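Local atomic coordinates of halotolerant alpha-type carbonic anhydrase (dCA II) (Dunaliella salina, PDB entry 1Y7W), a protein that catalyses the reversible hydration of carbon dioxide to bicarbonate at a zinc centre, and tolerates high salt. Residues N50-I56 and D283-Y287; R67-V73 and Y224-D228; G170-K174 and V244-R249. One frame throughout, in Å; residues are numbered along the deposited sequence.

Contact 1 (N50-I56 and D283-Y287)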
ATOM      1  N   ASN A  50      -2.209  18.037  -2.376  1.00 20.36           N
ATOM      2  CA  ASN A  50      -1.900  16.845  -3.184  1.00 18.16           C
ATOM      3  C   ASN A  50      -2.038  15.608  -2.253  1.00 17.69           C
ATOM      4  O   ASN A  50      -1.172  14.709  -2.173  1.00 19.12           O
ATOM      5  CB  ASN A  50      -0.504  16.936  -3.751  1.00 20.29           C
ATOM      6  CG  ASN A  50      -0.319  18.189  -4.591  1.00 22.56           C
ATOM      7  OD1 ASN A  50      -0.907  18.348  -5.656  1.00 24.94           O
ATOM      8  ND2 ASN A  50       0.469  19.100  -4.076  1.00 25.37           N
ATOM      9  N   GLN A  51      -3.140  15.562  -1.524  1.00 15.63           N
ATOM     10  CA  GLN A  51      -3.331  14.453  -0.600  1.00 15.56           C
ATOM     11  C   GLN A  51      -3.887  13.180  -1.190  1.00 14.80           C
ATOM     12  O   GLN A  51      -4.533  13.185  -2.239  1.00 18.59           O
ATOM     13  CB  GLN A  51      -4.211  14.908   0.571  1.00 14.89           C
ATOM     14  CG  GLN A  51      -3.565  16.077   1.389  1.00 15.35           C
ATOM     15  CD  GLN A  51      -2.458  15.524   2.255  1.00 14.30           C
ATOM     16  OE1 GLN A  51      -2.725  14.808   3.219  1.00 16.98           O
ATOM     17  NE2 GLN A  51      -1.180  15.801   1.876  1.00 16.73           N
ATOM     18  N   SER A  52      -3.655  12.088  -0.475  1.00 15.68           N
ATOM     19  CA  SER A  52      -4.133  10.761  -0.874  1.00 15.24           C
ATOM     20  C   SER A  52      -4.909  10.183   0.312  1.00 12.88           C
ATOM     21  O   SER A  52      -4.630  10.523   1.498  1.00 13.79           O
ATOM     22  CB  SER A  52      -2.963   9.828  -1.224  1.00 15.12           C
ATOM     23  OG  SER A  52      -2.267  10.322  -2.368  1.00 16.24           O
ATOM     24  N   PRO A  53      -5.831   9.240   0.037  1.00 14.32           N
ATOM     25  CA  PRO A  53      -6.223   8.661  -1.276  1.00 14.30           C
ATOM     26  C   PRO A  53      -7.187   9.548  -2.056  1.00 15.32           C
ATOM     27  O   PRO A  53      -7.587  10.573  -1.564  1.00 16.69           O
ATOM     28  CB  PRO A  53      -6.882   7.316  -0.900  1.00 14.16           C
ATOM     29  CG  PRO A  53      -7.553   7.648   0.399  1.00 13.52           C
ATOM     30  CD  PRO A  53      -6.603   8.619   1.139  1.00 14.30           C
ATOM     31  N   ILE A  54      -7.615   9.076  -3.235  1.00 15.75           N
ATOM     32  CA  ILE A  54      -8.539   9.821  -4.071  1.00 15.48           C
ATOM     33  C   ILE A  54      -9.417   8.814  -4.792  1.00 17.63           C
ATOM     34  O   ILE A  54      -9.165   7.600  -4.759  1.00 16.06           O
ATOM     35  CB  ILE A  54      -7.798  10.659  -5.188  1.00 16.29           C
ATOM     36  CG1 ILE A  54      -6.924   9.735  -6.054  1.00 17.02           C
ATOM     37  CG2 ILE A  54      -6.926  11.749  -4.545  1.00 15.98           C
ATOM     38  CD1 ILE A  54      -6.413  10.407  -7.403  1.00 16.28           C
ATOM     39  N   ASP A  55     -10.482   9.317  -5.406  1.00 20.36           N
ATOM     40  CA  ASP A  55     -11.292   8.465  -6.257  1.00 21.10           C
ATOM     41  C   ASP A  55     -10.627   8.385  -7.656  1.00 21.61           C
ATOM     42  O   ASP A  55     -10.079   9.363  -8.175  1.00 22.66           O
ATOM     43  CB  ASP A  55     -12.716   9.031  -6.454  1.00 22.99           C
ATOM     44  CG  ASP A  55     -13.504   8.191  -7.444  1.00 25.27           C
ATOM     45  OD1 ASP A  55     -13.612   6.968  -7.168  1.00 21.69           O
ATOM     46  OD2 ASP A  55     -13.967   8.720  -8.496  1.00 24.65           O
ATOM     47  N   ILE A  56     -10.651   7.215  -8.276  1.00 22.51           N
ATOM     48  CA  ILE A  56     -10.061   7.042  -9.590  1.00 22.68           C
ATOM     49  C   ILE A  56     -11.273   6.891 -10.545  1.00 24.87           C
ATOM     50  O   ILE A  56     -11.935   5.866 -10.555  1.00 23.30           O
ATOM     51  CB  ILE A  56      -9.211   5.741  -9.682  1.00 21.92           C
ATOM     52  CG1 ILE A  56      -8.177   5.651  -8.544  1.00 23.07           C
ATOM     53  CG2 ILE A  56      -8.479   5.678 -11.041  1.00 20.16           C
ATOM     54  CD1 ILE A  56      -7.199   6.767  -8.562  1.00 23.04           C
ATOM     55  N   ASP A 283      -6.103  20.547  -8.319  1.00 26.18           N
ATOM     56  CA  ASP A 283      -5.805  20.819  -9.732  1.00 27.01           C
ATOM     57  C   ASP A 283      -5.017  19.676 -10.427  1.00 26.46           C
ATOM     58  O   ASP A 283      -4.579  19.816 -11.594  1.00 24.56           O
ATOM     59  CB  ASP A 283      -5.099  22.155  -9.876  1.00 31.82           C
ATOM     60  CG  ASP A 283      -3.811  22.183  -9.180  1.00 35.75           C
ATOM     61  OD1 ASP A 283      -3.068  23.209  -9.282  1.00 40.02           O
ATOM     62  OD2 ASP A 283      -3.535  21.178  -8.507  1.00 40.16           O
ATOM     63  N   ARG A 284      -4.891  18.540  -9.740  1.00 22.60           N
ATOM     64  CA  ARG A 284      -4.237  17.352 -10.304  1.00 21.58           C
ATOM     65  C   ARG A 284      -5.073  16.640 -11.323  1.00 21.86           C
ATOM     66  O   ARG A 284      -6.329  16.751 -11.295  1.00 23.28           O
ATOM     67  CB  ARG A 284      -3.973  16.340  -9.191  1.00 19.72           C
ATOM     68  CG  ARG A 284      -3.006  16.824  -8.154  1.00 18.64           C
ATOM     69  CD  ARG A 284      -2.813  15.822  -6.999  1.00 18.89           C
ATOM     70  NE  ARG A 284      -4.010  15.799  -6.114  1.00 17.72           N
ATOM     71  CZ  ARG A 284      -4.161  14.987  -5.079  1.00 18.34           C
ATOM     72  NH1 ARG A 284      -3.215  14.104  -4.782  1.00 17.61           N
ATOM     73  NH2 ARG A 284      -5.245  15.073  -4.302  1.00 15.83           N
ATOM     74  N   GLU A 285      -4.417  15.915 -12.229  1.00 19.71           N
ATOM     75  CA  GLU A 285      -5.124  15.026 -13.165  1.00 22.72           C
ATOM     76  C   GLU A 285      -4.608  13.647 -12.771  1.00 21.10           C
ATOM     77  O   GLU A 285      -3.636  13.552 -12.019  1.00 20.75           O
ATOM     78  CB  GLU A 285      -4.784  15.271 -14.642  1.00 25.28           C
ATOM     79  CG  GLU A 285      -5.198  16.626 -15.185  1.00 31.60           C
ATOM     80  CD  GLU A 285      -6.698  16.784 -15.335  1.00 34.28           C
ATOM     81  OE1 GLU A 285      -7.431  15.766 -15.188  1.00 37.07           O
ATOM     82  OE2 GLU A 285      -7.156  17.940 -15.605  1.00 37.95           O
ATOM     83  N   VAL A 286      -5.272  12.592 -13.239  1.00 19.38           N
ATOM     84  CA  VAL A 286      -4.853  11.217 -12.924  1.00 20.12           C
ATOM     85  C   VAL A 286      -4.619  10.657 -14.316  1.00 21.14           C
ATOM     86  O   VAL A 286      -5.369  10.954 -15.224  1.00 20.72           O
ATOM     87  CB  VAL A 286      -5.965  10.470 -12.156  1.00 18.46           C
ATOM     88  CG1 VAL A 286      -5.478   9.033 -11.744  1.00 20.40           C
ATOM     89  CG2 VAL A 286      -6.310  11.258 -10.858  1.00 16.58           C
ATOM     90  N   TYR A 287      -3.601   9.817 -14.472  1.00 21.19           N
ATOM     91  CA  TYR A 287      -3.224   9.310 -15.800  1.00 21.43           C
ATOM     92  C   TYR A 287      -3.386   7.804 -15.904  1.00 22.09           C
ATOM     93  O   TYR A 287      -3.283   7.111 -14.911  1.00 22.87           O
ATOM     94  CB  TYR A 287      -1.763   9.762 -16.072  1.00 21.74           C
ATOM     95  CG  TYR A 287      -1.594  11.243 -15.833  1.00 20.21           C
ATOM     96  CD1 TYR A 287      -1.340  11.746 -14.554  1.00 21.01           C
ATOM     97  CD2 TYR A 287      -1.763  12.153 -16.881  1.00 19.10           C
ATOM     98  CE1 TYR A 287      -1.256  13.115 -14.316  1.00 19.85           C
ATOM     99  CE2 TYR A 287      -1.693  13.522 -16.658  1.00 20.92           C
ATOM    100  CZ  TYR A 287      -1.437  13.993 -15.391  1.00 21.17           C
ATOM    101  OH  TYR A 287      -1.272  15.318 -15.215  1.00 24.35           O
TER
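Arg-284 meets the loop at Asn-50 and Gln-51 end-on, NH1 and NH2 converging on a single acceptor, the carbonyl O of Gln-51. The bond from Arg-284 NH2 to Gln-51 O (2.9 Å) lies in the carbonyl plane on a lone pair; that from Arg-284 NH1 to Gln-51 O (3.0 Å) arrives from above the plane, 50° out of it. A bend at chi3 (-73°) lays the guanidinium flat against the backbone, with Asn-50 CA 3.4 Å above its plane, over the centre. This is the tight part. The Asn-50 amide forms the partly exposed rim: turned 78° from the guanidinium, it touches the aliphatic chain through OD1, 3.4 Å from Arg-284 CD, without a hydrogen bond. Further along, Ile-54 CD1 packs against Val-286 CG2 at 3.6 Å, the two side chains running antiparallel; packing is looser where Ile-56 CD1 stays 4.3 Å from Val-286 CG1. Ala-225 and Tyr-227 of strand 224-229 also pack against these apolar groups. The other N-H groups of Arg-284 go to the carbonyls of Asp-228, Asp-280 and Leu-281. All five are thus taken by backbone oxygens, so the buried charge is probably stabilised by carbonyl dipoles that tie three parts of the chain together.

Contact 2 (R67-V73 and Y224-D228)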
ATOM      1  N   ARG A  67       1.471  14.065 -18.628  1.00 24.06           N
ATOM      2  CA  ARG A  67       1.863  14.237 -17.233  1.00 23.79           C
ATOM      3  C   ARG A  67       3.234  14.835 -17.145  1.00 24.90           C
ATOM      4  O   ARG A  67       4.201  14.177 -17.520  1.00 25.57           O
ATOM      5  CB  ARG A  67       1.872  12.889 -16.475  1.00 22.04           C
ATOM      6  CG  ARG A  67       2.208  13.028 -15.000  1.00 18.14           C
ATOM      7  CD  ARG A  67       2.144  11.669 -14.332  1.00 18.09           C
ATOM      8  NE  ARG A  67       2.338  11.735 -12.875  1.00 16.02           N
ATOM      9  CZ  ARG A  67       2.282  10.651 -12.105  1.00 18.14           C
ATOM     10  NH1 ARG A  67       2.464  10.731 -10.774  1.00 17.06           N
ATOM     11  NH2 ARG A  67       2.061   9.478 -12.705  1.00 15.53           N
ATOM     12  N   SER A  68       3.336  16.066 -16.644  1.00 25.53           N
ATOM     13  CA  SER A  68       4.650  16.716 -16.532  1.00 26.27           C
ATOM     14  C   SER A  68       5.430  16.207 -15.318  1.00 26.79           C
ATOM     15  O   SER A  68       4.866  16.069 -14.223  1.00 28.00           O
ATOM     16  CB  SER A  68       4.540  18.254 -16.318  1.00 27.90           C
ATOM     17  OG  SER A  68       3.724  18.899 -17.280  1.00 32.68           O
ATOM     18  N   GLY A  69       6.714  15.973 -15.514  1.00 25.20           N
ATOM     19  CA  GLY A  69       7.560  15.582 -14.407  1.00 23.68           C
ATOM     20  C   GLY A  69       7.636  14.130 -13.954  1.00 22.36           C
ATOM     21  O   GLY A  69       8.492  13.852 -13.144  1.00 22.83           O
ATOM     22  N   THR A  70       6.773  13.226 -14.435  1.00 21.58           N
ATOM     23  CA  THR A  70       6.796  11.826 -13.983  1.00 21.07           C
ATOM     24  C   THR A  70       6.393  10.895 -15.132  1.00 19.73           C
ATOM     25  O   THR A  70       5.389  11.116 -15.799  1.00 20.82           O
ATOM     26  CB  THR A  70       5.809  11.617 -12.786  1.00 19.38           C
ATOM     27  OG1 THR A  70       6.075  12.577 -11.775  1.00 20.55           O
ATOM     28  CG2 THR A  70       5.945  10.190 -12.152  1.00 19.82           C
ATOM     29  N   SER A  71       7.182   9.837 -15.356  1.00 20.46           N
ATOM     30  CA  SER A  71       6.883   8.856 -16.421  1.00 19.18           C
ATOM     31  C   SER A  71       6.177   7.672 -15.780  1.00 20.25           C
ATOM     32  O   SER A  71       6.039   7.629 -14.544  1.00 21.19           O
ATOM     33  CB  SER A  71       8.199   8.283 -17.004  1.00 19.56           C
ATOM     34  OG  SER A  71       8.865   7.491 -15.984  1.00 16.72           O
ATOM     35  N   ALA A  72       5.767   6.715 -16.641  1.00 18.62           N
ATOM     36  CA  ALA A  72       5.213   5.427 -16.247  1.00 18.32           C
ATOM     37  C   ALA A  72       6.313   4.735 -15.433  1.00 18.91           C
ATOM     38  O   ALA A  72       7.490   5.063 -15.589  1.00 17.10           O
ATOM     39  CB  ALA A  72       4.969   4.545 -17.484  1.00 18.15           C
ATOM     40  N   VAL A  73       5.938   3.780 -14.583  1.00 17.59           N
ATOM     41  CA  VAL A  73       6.961   3.020 -13.863  1.00 16.22           C
ATOM     42  C   VAL A  73       7.384   1.858 -14.763  1.00 17.11           C
ATOM     43  O   VAL A  73       6.574   1.331 -15.542  1.00 18.18           O
ATOM     44  CB  VAL A  73       6.440   2.456 -12.525  1.00 17.40           C
ATOM     45  CG1 VAL A  73       5.285   1.515 -12.761  1.00 17.51           C
ATOM     46  CG2 VAL A  73       7.631   1.739 -11.737  1.00 13.92           C
ATOM     47  N   TYR A 224      -3.068   0.546 -14.813  1.00 19.85           N
ATOM     48  CA  TYR A 224      -3.115   1.297 -13.564  1.00 18.63           C
ATOM     49  C   TYR A 224      -3.296   2.807 -13.765  1.00 17.57           C
ATOM     50  O   TYR A 224      -3.017   3.364 -14.829  1.00 18.59           O
ATOM     51  CB  TYR A 224      -1.840   1.032 -12.720  1.00 17.78           C
ATOM     52  CG  TYR A 224      -0.563   1.740 -13.162  1.00 19.99           C
ATOM     53  CD1 TYR A 224       0.362   1.107 -13.997  1.00 21.68           C
ATOM     54  CD2 TYR A 224      -0.255   3.021 -12.705  1.00 20.26           C
ATOM     55  CE1 TYR A 224       1.583   1.728 -14.378  1.00 21.35           C
ATOM     56  CE2 TYR A 224       0.979   3.667 -13.080  1.00 22.54           C
ATOM     57  CZ  TYR A 224       1.877   3.009 -13.918  1.00 21.99           C
ATOM     58  OH  TYR A 224       3.052   3.623 -14.356  1.00 23.22           O
ATOM     59  N   ALA A 225      -3.687   3.468 -12.686  1.00 18.53           N
ATOM     60  CA  ALA A 225      -3.890   4.904 -12.690  1.00 17.77           C
ATOM     61  C   ALA A 225      -2.728   5.493 -11.868  1.00 16.69           C
ATOM     62  O   ALA A 225      -2.509   5.062 -10.748  1.00 18.08           O
ATOM     63  CB  ALA A 225      -5.208   5.232 -12.011  1.00 16.32           C
ATOM     64  N   GLY A 226      -2.027   6.474 -12.402  1.00 16.27           N
ATOM     65  CA  GLY A 226      -0.939   7.078 -11.662  1.00 15.49           C
ATOM     66  C   GLY A 226      -1.192   8.562 -11.392  1.00 16.19           C
ATOM     67  O   GLY A 226      -1.757   9.255 -12.224  1.00 17.27           O
ATOM     68  N   TYR A 227      -0.741   9.073 -10.248  1.00 15.73           N
ATOM     69  CA  TYR A 227      -0.936  10.494  -9.979  1.00 17.63           C
ATOM     70  C   TYR A 227       0.029  10.873  -8.862  1.00 17.75           C
ATOM     71  O   TYR A 227       0.659   9.972  -8.223  1.00 17.77           O
ATOM     72  CB  TYR A 227      -2.398  10.771  -9.545  1.00 16.24           C
ATOM     73  CG  TYR A 227      -2.770  10.257  -8.165  1.00 15.61           C
ATOM     74  CD1 TYR A 227      -3.129   8.922  -7.937  1.00 16.77           C
ATOM     75  CD2 TYR A 227      -2.745  11.131  -7.065  1.00 16.21           C
ATOM     76  CE1 TYR A 227      -3.474   8.447  -6.659  1.00 16.17           C
ATOM     77  CE2 TYR A 227      -3.085  10.682  -5.769  1.00 19.17           C
ATOM     78  CZ  TYR A 227      -3.451   9.336  -5.574  1.00 17.55           C
ATOM     79  OH  TYR A 227      -3.770   8.923  -4.303  1.00 14.92           O
ATOM     80  N   ASP A 228       0.164  12.183  -8.622  1.00 16.44           N
ATOM     81  CA  ASP A 228       1.062  12.681  -7.574  1.00 16.73           C
ATOM     82  C   ASP A 228       0.307  12.804  -6.233  1.00 17.87           C
ATOM     83  O   ASP A 228      -0.693  13.529  -6.137  1.00 18.39           O
ATOM     84  CB  ASP A 228       1.624  14.047  -7.956  1.00 16.85           C
ATOM     85  CG  ASP A 228       2.606  13.995  -9.151  1.00 22.09           C
ATOM     86  OD1 ASP A 228       2.661  15.020  -9.872  1.00 23.30           O
ATOM     87  OD2 ASP A 228       3.301  12.979  -9.371  1.00 20.58           O
TER
HETATM   88  O   HOH W   1       3.934  14.326 -12.029  1.00 28.11           O
HETATM   89  O   HOH W   2       4.164   6.395 -12.726  1.00 30.51           O
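Strand 224-229, next to last in the large mixed sheet of the carbonic anhydrase fold, is covered here by the irregular segment 67-73, with Arg-67 gripping Asp-228 at one end and Val-73 meeting Tyr-224 at the other. Arg-67 has CG opposite its backbone N (chi1 -177°) and is fully extended beyond, which carries NH1 to the carboxylate. The salt bridge from Arg-67 NH1 to Asp-228 OD2 is short, 2.8 Å, and nearly straight at 165°. Asp-228 OD2 lies almost in the guanidinium plane, yet NH1 meets Asp-228 OD2 from above the carboxylate plane. The guanidinium is sandwiched: Thr-70 CG2 sits 3.7 Å above one face, over the centre, while the strand backbone at Gly-226 and Tyr-227 covers the opposite face. With no side chain at Gly-226, Arg-67 NH2 approaches Gly-226 C to 3.6 Å. Lys-241 of the adjoining strand 240-251 is a second cationic partner of Asp-228 OD2 and also bonds Thr-70 OG1, and Arg-67 NH2 reaches Tyr-289 OH on the outermost strand 287-289; the polar cluster thus spans three neighbouring strands. One water joins the two sides, accepting from Arg-67 NE and Thr-70 OG1 and donating to Ser-68 O and Asp-228 OD1, the last at 2.6 Å. At the other end Tyr-224 OH takes the backbone N-H of Val-73, N to OH 2.9 Å and 166° at the hydrogen. The hydroxyl also rests 3.4 Å from Ala-72 CA, and Val-73 CG1 comes obliquely to the ring, 3.9 Å from Tyr-224 CZ. A second water donates to Ser-71 O and has only a weak hydrogen bond with Tyr-224 OH.

Contact 3 (G170-K174 and V244-R249)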
ATOM      1  N   GLY A 170      -0.652   0.325  -5.502  1.00 15.62           N
ATOM      2  CA  GLY A 170      -1.862   0.012  -4.748  1.00 15.45           C
ATOM      3  C   GLY A 170      -2.570  -1.091  -5.497  1.00 16.04           C
ATOM      4  O   GLY A 170      -2.750  -0.941  -6.696  1.00 17.23           O
ATOM      5  N   ILE A 171      -2.957  -2.162  -4.807  1.00 16.78           N
ATOM      6  CA  ILE A 171      -3.624  -3.306  -5.418  1.00 16.16           C
ATOM      7  C   ILE A 171      -4.922  -3.591  -4.663  1.00 17.93           C
ATOM      8  O   ILE A 171      -4.898  -3.727  -3.456  1.00 16.84           O
ATOM      9  CB  ILE A 171      -2.701  -4.540  -5.357  1.00 18.28           C
ATOM     10  CG1 ILE A 171      -1.490  -4.276  -6.296  1.00 19.65           C
ATOM     11  CG2 ILE A 171      -3.435  -5.844  -5.853  1.00 18.71           C
ATOM     12  CD1 ILE A 171      -0.253  -5.189  -6.015  1.00 18.99           C
ATOM     13  N   MET A 172      -6.045  -3.689  -5.403  1.00 17.98           N
ATOM     14  CA  MET A 172      -7.364  -3.944  -4.791  1.00 16.34           C
ATOM     15  C   MET A 172      -7.743  -5.428  -4.803  1.00 16.11           C
ATOM     16  O   MET A 172      -7.284  -6.193  -5.652  1.00 14.80           O
ATOM     17  CB  MET A 172      -8.449  -3.216  -5.611  1.00 17.80           C
ATOM     18  CG  MET A 172      -8.209  -1.734  -5.749  1.00 18.44           C
ATOM     19  SD  MET A 172      -8.309  -0.982  -4.101  1.00 17.90           S
ATOM     20  CE  MET A 172      -8.417   0.776  -4.546  1.00 16.54           C
ATOM     21  N   TYR A 173      -8.627  -5.805  -3.885  1.00 16.20           N
ATOM     22  CA  TYR A 173      -9.172  -7.148  -3.852  1.00 15.82           C
ATOM     23  C   TYR A 173     -10.682  -6.977  -3.777  1.00 17.74           C
ATOM     24  O   TYR A 173     -11.149  -6.209  -2.941  1.00 19.14           O
ATOM     25  CB  TYR A 173      -8.780  -7.911  -2.609  1.00 16.37           C
ATOM     26  CG  TYR A 173      -7.310  -8.175  -2.505  1.00 17.29           C
ATOM     27  CD1 TYR A 173      -6.417  -7.130  -2.188  1.00 17.60           C
ATOM     28  CD2 TYR A 173      -6.793  -9.471  -2.744  1.00 20.19           C
ATOM     29  CE1 TYR A 173      -5.007  -7.390  -2.122  1.00 18.87           C
ATOM     30  CE2 TYR A 173      -5.410  -9.736  -2.679  1.00 19.19           C
ATOM     31  CZ  TYR A 173      -4.530  -8.688  -2.370  1.00 20.84           C
ATOM     32  OH  TYR A 173      -3.172  -8.954  -2.342  1.00 20.95           O
ATOM     33  N   LYS A 174     -11.411  -7.625  -4.680  1.00 18.74           N
ATOM     34  CA  LYS A 174     -12.876  -7.590  -4.619  1.00 19.63           C
ATOM     35  C   LYS A 174     -13.392  -8.890  -3.950  1.00 20.13           C
ATOM     36  O   LYS A 174     -12.745  -9.963  -4.007  1.00 20.17           O
ATOM     37  CB  LYS A 174     -13.480  -7.492  -6.027  1.00 20.92           C
ATOM     38  CG  LYS A 174     -13.190  -8.678  -6.924  1.00 23.64           C
ATOM     39  CD  LYS A 174     -13.998  -8.604  -8.237  1.00 27.00           C
ATOM     40  CE  LYS A 174     -13.643  -9.795  -9.168  1.00 28.92           C
ATOM     41  NZ  LYS A 174     -14.311  -9.722 -10.536  1.00 29.88           N
ATOM     42  N   VAL A 244      -2.091   3.023  -8.844  1.00 16.68           N
ATOM     43  CA  VAL A 244      -3.217   2.222  -8.382  1.00 18.61           C
ATOM     44  C   VAL A 244      -3.732   1.307  -9.509  1.00 17.65           C
ATOM     45  O   VAL A 244      -4.299   1.797 -10.475  1.00 16.49           O
ATOM     46  CB  VAL A 244      -4.336   3.154  -7.884  1.00 18.22           C
ATOM     47  CG1 VAL A 244      -5.477   2.333  -7.331  1.00 19.95           C
ATOM     48  CG2 VAL A 244      -3.779   4.063  -6.805  1.00 18.13           C
ATOM     49  N   PHE A 245      -3.466  -0.003  -9.408  1.00 16.96           N
ATOM     50  CA  PHE A 245      -3.903  -0.967 -10.420  1.00 18.32           C
ATOM     51  C   PHE A 245      -5.401  -1.072 -10.395  1.00 18.17           C
ATOM     52  O   PHE A 245      -5.964  -1.260  -9.364  1.00 17.11           O
ATOM     53  CB  PHE A 245      -3.232  -2.314 -10.154  1.00 19.56           C
ATOM     54  CG  PHE A 245      -1.784  -2.267 -10.492  1.00 22.40           C
ATOM     55  CD1 PHE A 245      -1.324  -2.817 -11.690  1.00 24.44           C
ATOM     56  CD2 PHE A 245      -0.901  -1.502  -9.707  1.00 24.24           C
ATOM     57  CE1 PHE A 245       0.015  -2.622 -12.127  1.00 24.32           C
ATOM     58  CE2 PHE A 245       0.435  -1.280 -10.113  1.00 25.10           C
ATOM     59  CZ  PHE A 245       0.896  -1.855 -11.334  1.00 26.96           C
ATOM     60  N   THR A 246      -6.013  -1.027 -11.566  1.00 19.14           N
ATOM     61  CA  THR A 246      -7.462  -1.039 -11.644  1.00 21.32           C
ATOM     62  C   THR A 246      -8.136  -2.409 -11.785  1.00 21.84           C
ATOM     63  O   THR A 246      -9.329  -2.483 -11.687  1.00 22.83           O
ATOM     64  CB  THR A 246      -7.897  -0.025 -12.757  1.00 21.11           C
ATOM     65  OG1 THR A 246      -7.229  -0.329 -13.977  1.00 21.65           O
ATOM     66  CG2 THR A 246      -7.496   1.395 -12.328  1.00 23.24           C
ATOM     67  N   THR A 247      -7.379  -3.481 -11.985  1.00 20.57           N
ATOM     68  CA  THR A 247      -7.949  -4.815 -12.041  1.00 22.27           C
ATOM     69  C   THR A 247      -7.708  -5.418 -10.673  1.00 21.20           C
ATOM     70  O   THR A 247      -6.559  -5.559 -10.227  1.00 20.03           O
ATOM     71  CB  THR A 247      -7.230  -5.682 -13.061  1.00 24.63           C
ATOM     72  OG1 THR A 247      -7.284  -5.040 -14.343  1.00 25.22           O
ATOM     73  CG2 THR A 247      -7.863  -7.062 -13.110  1.00 24.94           C
ATOM     74  N   PRO A 248      -8.783  -5.786  -9.976  1.00 20.59           N
ATOM     75  CA  PRO A 248      -8.584  -6.363  -8.646  1.00 19.54           C
ATOM     76  C   PRO A 248      -8.257  -7.844  -8.565  1.00 20.18           C
ATOM     77  O   PRO A 248      -8.423  -8.603  -9.532  1.00 20.47           O
ATOM     78  CB  PRO A 248      -9.909  -6.066  -7.920  1.00 18.46           C
ATOM     79  CG  PRO A 248     -10.928  -6.006  -9.038  1.00 21.91           C
ATOM     80  CD  PRO A 248     -10.216  -5.590 -10.313  1.00 21.36           C
ATOM     81  N   ARG A 249      -7.686  -8.219  -7.429  1.00 19.62           N
ATOM     82  CA  ARG A 249      -7.500  -9.634  -7.102  1.00 20.12           C
ATOM     83  C   ARG A 249      -8.824 -10.014  -6.416  1.00 20.34           C
ATOM     84  O   ARG A 249      -9.759  -9.203  -6.436  1.00 22.63           O
ATOM     85  CB  ARG A 249      -6.350  -9.804  -6.121  1.00 19.29           C
ATOM     86  CG  ARG A 249      -5.036 -10.022  -6.889  1.00 20.92           C
ATOM     87  CD  ARG A 249      -3.872 -10.185  -5.909  1.00 25.07           C
ATOM     88  NE  ARG A 249      -2.666 -10.529  -6.652  1.00 27.37           N
ATOM     89  CZ  ARG A 249      -2.320 -11.766  -6.991  1.00 30.69           C
ATOM     90  NH1 ARG A 249      -1.193 -11.950  -7.693  1.00 30.93           N
ATOM     91  NH2 ARG A 249      -3.056 -12.822  -6.596  1.00 28.42           N
TER
HETATM   92  O   HOH W   3      -5.821  -3.693  -8.263  1.00 18.31           O
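At both Tyr-173 (chi1 -65°) and Arg-249 (chi1 -91°, well off a staggered value) CG turns away from the carbonyl carbon to the side of the backbone N, and two groups that leave the same face of the sheet run alongside each other in the same direction. The chain of Arg-249, extended from CG to NE, follows the tyrosine ring: Arg-249 CB is 3.4 Å from Tyr-173 CD2, and Arg-249 CD is 3.6 Å from Tyr-173 CE2. The guanidinium is turned 38° from the ring and goes on to a salt bridge with Asp-180 and to the carbonyls of Thr-215, Leu-217 and Leu-218, around the end of helix 213-217. Strands 166-175 and 240-251 are the parallel neighbours in a sheet otherwise antiparallel. On the far side of 166-175 runs strand 147-155, which carries the zinc ligand His-150. The parallel pairing breaks into two ladders. Phe-245 N bonds Gly-170 O at 3.0 Å; beyond the break, Arg-249 N reaches Met-172 O at 2.7 Å and Lys-174 N reaches Arg-249 O at 2.9 Å. Two extra residues in the second strand bow it outward between the ladders, and a water bridges the gap, accepting from Met-172 N and donating to Phe-245 O and Thr-247 O. Pro-248 closes the bow against Met-172, with CB to CB 3.9 Å, and its CG lies 4.1 Å from Lys-174 CG, the lysine chain crossing it obliquely. At the first ladder Gly-170 O also sits at the edge of the Phe-245 ring, in its plane, 3.6 Å from Phe-245 CD2.

In the fold
From the N terminus, the chain lays down 50-56, 67-73 and then strand 166-175 before any of the three contacts is closed. Strand 224-229 closes contact 2, strand 240-251 closes contact 3, and 283-287 closes contact 1. Contacts 2 and 3 cross, and both are nested inside the loop of contact 1. Strand 224-229 is the common element: it pairs with strand 240-251 through Ala-225 O and Val-244 N, and with the end of contact 1 through Gly-226 N and Tyr-287 O. Ser-52 OG and Tyr-227 OH also link contacts 1 and 2. Together they join the N-terminal loops, the neighbouring sheet strands and the C-terminal edge.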